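Local coordinates for F21M12.9 protein (Arabidopsis thaliana, PDB 3ADJ) that binds double-stranded RNA and assists DICER-LIKE 1 in the accurate processing of microRNA precursors in the nucleus, at residues A[21-26]-A[41-46]; A[35-40]-A[51-56]. All coordinates share one frame; numbering follows the deposited sequence.

How the interactions relate
From the N terminus, helix 4-15 leads into residues 21-26, the start of strand 23-30. The chain turns, returns as strand 36-44, and interaction 1 closes this hairpin, with residues 27-40 in its loop. Interaction 2 begins inside that loop: residues 35-40, the earlier half of the same middle strand, meet residues 51-56, the linker from strand 47-50 to helix 57-73. Their segments therefore alternate along the chain, and the two contacts cross rather than nest. Their centres lie about 17 Å apart, yet they touch where Cys26 packs on Cys40. Interaction 1 joins the first two strands; interaction 2 ties the middle strand to the approach of the last helix.

Interaction 1. Residues A[21-26]-A[41-46]; sequences IPLYQC and TVEIGG
Leu23 to Gln25 run antiparallel to Thr41 to Glu43, with the axes of strands 23-26 and 41-44 approaching to 4.7 Å at 154° between their directions. This is the first hairpin of the alpha-beta-beta-beta-alpha fold of a double-stranded RNA-binding domain, the second such domain of the protein. Two hydrogen-bonded pairs flank a non-hydrogen-bonded one. Leu23 and Glu43 exchange both amide-carbonyl bonds, with Glu43 N to Leu23 O at 3.0 Å; Gln25 and Thr41 do likewise, with Gln25 N to Thr41 O at 2.8 Å. Between them, Tyr24 and Val42 bring their CA atoms to 4.7 Å. The CA of Tyr24 also directs its hydrogen at Thr41 O, which thus receives a weak CA-H contact besides its amide bond.

On the face toward helix 4-15, Tyr24 and Val42 lie alongside each other. The CD2-CE2 side of the tyrosine ring approaches the CG2 methyl of Val42 obliquely. That methyl is placed there because Val42 CG1 takes the position anti to the backbone N (chi1 166°), leaving CG2 anti to the carbonyl carbon. Pro22 crosses Ile44 at a slant, and Leu10 of helix 4-15 touches Pro22, Tyr24 and Ile44, so the helix packs on these three residues.

The other face carries Leu23, Gln25, Thr41 and Glu43. Leu23 and Glu43 point the same way, the CD1 methyl of the leucine beside the carboxylate. Gln25 and Thr41 meet through their CB atoms, 4.0 Å apart, while Thr41 and Glu43 also touch Lys48 of strand 47-50. At the open end of the pairing, the ring of Pro22 sets its CB 3.5 Å from Ile44 CG1.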
loop_
_atom_site.group_PDB
_atom_site.type_symbol
_atom_site.label_atom_id
_atom_site.label_comp_id
_atom_site.label_asym_id
_atom_site.label_seq_id
_atom_site.Cartn_x
_atom_site.Cartn_y
_atom_site.Cartn_z
ATOM N N ILE A 21 -13.661 -0.938 0.682
ATOM C CA ILE A 21 -12.624 -0.492 1.609
ATOM C C ILE A 21 -11.289 -1.191 1.348
ATOM O O ILE A 21 -11.257 -2.398 1.076
ATOM C CB ILE A 21 -13.066 -0.648 3.107
ATOM C CG1 ILE A 21 -13.503 0.720 3.661
ATOM C CG2 ILE A 21 -11.908 -1.156 3.986
ATOM C CD1 ILE A 21 -14.068 0.661 5.062
ATOM N N PRO A 22 -10.184 -0.422 1.422
ATOM C CA PRO A 22 -8.850 -0.929 1.172
ATOM C C PRO A 22 -8.328 -1.822 2.293
ATOM O O PRO A 22 -8.388 -1.454 3.448
ATOM C CB PRO A 22 -8.017 0.346 1.063
ATOM C CG PRO A 22 -9.012 1.463 0.958
ATOM C CD PRO A 22 -10.152 1.014 1.731
ATOM N N LEU A 23 -7.833 -2.997 1.934
ATOM C CA LEU A 23 -7.235 -3.913 2.883
ATOM C C LEU A 23 -5.730 -3.805 2.728
ATOM O O LEU A 23 -5.218 -3.896 1.624
ATOM C CB LEU A 23 -7.682 -5.353 2.604
ATOM C CG LEU A 23 -9.161 -5.702 2.380
ATOM C CD1 LEU A 23 -9.264 -7.065 1.733
ATOM C CD2 LEU A 23 -10.021 -5.643 3.651
ATOM N N TYR A 24 -5.031 -3.594 3.837
ATOM C CA TYR A 24 -3.583 -3.403 3.837
ATOM C C TYR A 24 -2.923 -4.706 4.248
ATOM O O TYR A 24 -3.340 -5.362 5.180
ATOM C CB TYR A 24 -3.169 -2.241 4.777
ATOM C CG TYR A 24 -3.679 -0.894 4.324
ATOM C CD1 TYR A 24 -5.005 -0.536 4.492
ATOM C CD2 TYR A 24 -2.829 0.018 3.693
ATOM C CE1 TYR A 24 -5.475 0.689 4.062
ATOM C CE2 TYR A 24 -3.289 1.262 3.245
ATOM C CZ TYR A 24 -4.612 1.580 3.436
ATOM O OH TYR A 24 -5.083 2.790 3.009
ATOM N N GLN A 25 -1.889 -5.093 3.537
ATOM C CA GLN A 25 -1.177 -6.280 3.919
ATOM C C GLN A 25 0.290 -5.938 4.075
ATOM O O GLN A 25 0.723 -4.899 3.614
ATOM C CB GLN A 25 -1.365 -7.364 2.877
ATOM C CG GLN A 25 -1.231 -8.744 3.446
ATOM C CD GLN A 25 -0.748 -9.719 2.435
ATOM O OE1 GLN A 25 0.334 -9.553 1.869
ATOM N NE2 GLN A 25 -1.540 -10.760 2.199
ATOM N N CYS A 26 1.039 -6.814 4.739
ATOM C CA CYS A 26 2.459 -6.605 4.992
ATOM C C CYS A 26 3.270 -7.877 4.767
ATOM O O CYS A 26 2.801 -8.974 5.049
ATOM C CB CYS A 26 2.665 -6.108 6.417
ATOM S SG CYS A 26 3.955 -4.894 6.535
ATOM N N THR A 41 1.201 -3.907 1.016
ATOM C CA THR A 41 0.232 -4.041 -0.061
ATOM C C THR A 41 -1.110 -3.391 0.253
ATOM O O THR A 41 -1.549 -3.367 1.408
ATOM C CB THR A 41 0.062 -5.494 -0.390
ATOM O OG1 THR A 41 1.198 -5.907 -1.156
ATOM C CG2 THR A 41 -1.190 -5.727 -1.183
ATOM N N VAL A 42 -1.738 -2.843 -0.781
ATOM C CA VAL A 42 -3.057 -2.244 -0.675
ATOM C C VAL A 42 -3.987 -2.826 -1.742
ATOM O O VAL A 42 -3.730 -2.730 -2.932
ATOM C CB VAL A 42 -2.955 -0.697 -0.739
ATOM C CG1 VAL A 42 -4.297 -0.018 -0.967
ATOM C CG2 VAL A 42 -2.362 -0.198 0.526
ATOM N N GLU A 43 -5.066 -3.450 -1.292
ATOM C CA GLU A 43 -6.016 -4.070 -2.190
ATOM C C GLU A 43 -7.275 -3.233 -2.180
ATOM O O GLU A 43 -7.880 -3.041 -1.140
ATOM C CB GLU A 43 -6.298 -5.509 -1.741
ATOM C CG GLU A 43 -7.146 -6.333 -2.682
ATOM C CD GLU A 43 -7.502 -7.711 -2.128
ATOM O OE1 GLU A 43 -7.593 -7.861 -0.887
ATOM O OE2 GLU A 43 -7.707 -8.651 -2.931
ATOM N N ILE A 44 -7.631 -2.698 -3.340
ATOM C CA ILE A 44 -8.888 -1.996 -3.545
ATOM C C ILE A 44 -9.432 -2.448 -4.892
ATOM O O ILE A 44 -8.731 -2.358 -5.918
ATOM C CB ILE A 44 -8.696 -0.467 -3.615
ATOM C CG1 ILE A 44 -7.856 0.046 -2.450
ATOM C CG2 ILE A 44 -10.034 0.243 -3.635
ATOM C CD1 ILE A 44 -7.051 1.279 -2.775
ATOM N N GLY A 45 -10.670 -2.938 -4.896
ATOM C CA GLY A 45 -11.369 -3.256 -6.140
ATOM C C GLY A 45 -11.304 -4.727 -6.440
ATOM O O GLY A 45 -12.320 -5.406 -6.574
ATOM N N GLY A 46 -10.084 -5.218 -6.517
ATOM C CA GLY A 46 -9.800 -6.617 -6.771
ATOM C C GLY A 46 -8.370 -6.604 -7.246
ATOM O O GLY A 46 -7.875 -7.576 -7.795
#

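Interaction 2. Residues A[35-40]-A[51-56]; sequences VTQFTC and GAATRT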
loop_
_atom_site.group_PDB
_atom_site.type_symbol
_atom_site.label_atom_id
_atom_site.label_comp_id
_atom_site.label_asym_id
_atom_site.label_seq_id
_atom_site.Cartn_x
_atom_site.Cartn_y
_atom_site.Cartn_z
ATOM N N VAL A 35 19.697 -7.747 7.371
ATOM C CA VAL A 35 18.736 -6.903 6.676
ATOM C C VAL A 35 17.288 -7.347 6.802
ATOM O O VAL A 35 16.979 -8.532 6.669
ATOM C CB VAL A 35 19.096 -6.767 5.191
ATOM C CG1 VAL A 35 18.222 -5.705 4.529
ATOM C CG2 VAL A 35 20.557 -6.394 5.047
ATOM N N THR A 36 16.413 -6.372 7.050
ATOM C CA THR A 36 14.973 -6.594 7.052
ATOM C C THR A 36 14.275 -5.553 6.167
ATOM O O THR A 36 14.391 -4.356 6.378
ATOM C CB THR A 36 14.418 -6.601 8.494
ATOM O OG1 THR A 36 15.030 -7.670 9.222
ATOM C CG2 THR A 36 12.910 -6.806 8.530
ATOM N N GLN A 37 13.553 -6.022 5.159
ATOM C CA GLN A 37 12.913 -5.131 4.219
ATOM C C GLN A 37 11.452 -5.533 4.109
ATOM O O GLN A 37 11.167 -6.687 3.777
ATOM C CB GLN A 37 13.621 -5.265 2.883
ATOM C CG GLN A 37 13.403 -4.129 1.905
ATOM C CD GLN A 37 14.356 -4.223 0.707
ATOM O OE1 GLN A 37 15.377 -3.511 0.640
ATOM N NE2 GLN A 37 14.029 -5.115 -0.238
ATOM N N PHE A 38 10.545 -4.592 4.413
ATOM C CA PHE A 38 9.087 -4.816 4.408
ATOM C C PHE A 38 8.469 -4.399 3.086
ATOM O O PHE A 38 8.680 -3.287 2.655
ATOM C CB PHE A 38 8.385 -4.003 5.505
ATOM C CG PHE A 38 9.070 -4.027 6.839
ATOM C CD1 PHE A 38 9.958 -3.018 7.198
ATOM C CD2 PHE A 38 8.811 -5.036 7.758
ATOM C CE1 PHE A 38 10.597 -3.022 8.436
ATOM C CE2 PHE A 38 9.451 -5.043 8.994
ATOM C CZ PHE A 38 10.349 -4.033 9.327
ATOM N N THR A 39 7.697 -5.264 2.446
ATOM C CA THR A 39 6.901 -4.850 1.301
ATOM C C THR A 39 5.449 -4.806 1.768
ATOM O O THR A 39 4.976 -5.758 2.411
ATOM C CB THR A 39 7.032 -5.849 0.143
ATOM O OG1 THR A 39 8.413 -6.048 -0.167
ATOM C CG2 THR A 39 6.353 -5.349 -1.082
ATOM N N CYS A 40 4.744 -3.715 1.480
ATOM C CA CYS A 40 3.376 -3.545 1.952
ATOM C C CYS A 40 2.455 -3.543 0.782
ATOM O O CYS A 40 2.852 -3.187 -0.316
ATOM C CB CYS A 40 3.190 -2.237 2.726
ATOM S SG CYS A 40 3.757 -2.288 4.449
ATOM N N GLY A 51 3.811 -1.747 -2.844
ATOM C CA GLY A 51 4.841 -0.756 -2.576
ATOM C C GLY A 51 6.238 -1.261 -2.834
ATOM O O GLY A 51 6.483 -2.466 -2.862
ATOM N N ALA A 52 7.153 -0.320 -3.013
ATOM C CA ALA A 52 8.569 -0.586 -3.101
ATOM C C ALA A 52 9.045 -1.231 -1.819
ATOM O O ALA A 52 8.430 -1.085 -0.793
ATOM C CB ALA A 52 9.291 0.724 -3.308
ATOM N N ALA A 53 10.146 -1.961 -1.885
ATOM C CA ALA A 53 10.727 -2.580 -0.706
ATOM C C ALA A 53 11.587 -1.540 -0.000
ATOM O O ALA A 53 12.367 -0.821 -0.652
ATOM C CB ALA A 53 11.546 -3.748 -1.120
ATOM N N THR A 54 11.419 -1.426 1.320
ATOM C CA THR A 54 12.161 -0.436 2.126
ATOM C C THR A 54 12.417 -0.996 3.517
ATOM O O THR A 54 11.826 -1.996 3.876
ATOM C CB THR A 54 11.396 0.922 2.243
ATOM O OG1 THR A 54 10.241 0.765 3.072
ATOM C CG2 THR A 54 10.952 1.432 0.883
ATOM N N ARG A 55 13.294 -0.379 4.302
ATOM C CA ARG A 55 13.463 -0.794 5.707
ATOM C C ARG A 55 12.857 0.241 6.627
ATOM O O ARG A 55 13.533 1.166 7.086
ATOM C CB ARG A 55 14.925 -1.063 6.093
ATOM C CG ARG A 55 15.103 -1.493 7.569
ATOM C CD ARG A 55 16.548 -1.878 7.866
ATOM N NE ARG A 55 16.754 -2.300 9.251
ATOM C CZ ARG A 55 17.928 -2.689 9.763
ATOM N NH1 ARG A 55 19.026 -2.731 9.004
ATOM N NH2 ARG A 55 18.006 -3.043 11.044
ATOM N N THR A 56 11.558 0.068 6.839
ATOM C CA THR A 56 10.684 0.804 7.770
ATOM C C THR A 56 9.294 0.721 7.175
ATOM O O THR A 56 9.113 0.901 5.974
ATOM C CB THR A 56 11.108 2.289 8.174
ATOM O OG1 THR A 56 10.030 2.935 8.865
ATOM C CG2 THR A 56 11.497 3.136 6.984
#
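The linker between strand 47-50 and helix 57-73 of the double-stranded RNA-binding domain continues antiparallel alongside the middle strand, where Thr54 pairs with Phe38 in a single bridge. Phe38 N gives a hydrogen bond to Thr54 O (2.9 Å), bent at the hydrogen (142°). The same oxygen receives a CA-H contact from Gln37 CA. At the other end, Gly51 N bonds to Cys40 O (3.1 Å, 165° at the hydrogen), where the linker starts, just after strand 47-50.

Gln37 lays its chain alongside the linker, from Thr54 back to Ala53. With CG anti to the backbone N (chi1 -161°) and the chain extended beyond, its CG lies 3.3 Å from Thr54 O and its amide end rests against the Ala53 methyl. Cutting this residue back to alanine would probably lose the packing of CG on Thr54 and of the amide on the Ala53 methyl, opening a gap beside the bridge. Phe38 turns the CD1-CE1 edge of its ring to the linker: Thr56 N lies in the ring plane, 3.5 Å from Phe38 CD1. Beyond it, fully extended Arg55 passes its CB, CG and CD by the carbonyl oxygen of Thr36, with Arg55 CG 3.2 Å from Thr36 O. Thr39 adds its CG2 methyl, which faces Gly51 O.

Thr56 is the N-cap residue of helix 57-73, and Thr54 OG1 reaches Thr56 O in a weak hydrogen bond. Ala52 N is hydrogen-bonded to Ser63 OG, and Cys40 packs on Ala64, so the helix borders the contact too. In domains of this family, the start of this helix commonly meets RNA phosphates. No salt bridge joins the two segments: the contact rests on two backbone bonds, with the Gln37 chain, the Phe38 edge and the aliphatic part of Arg55 packing round them.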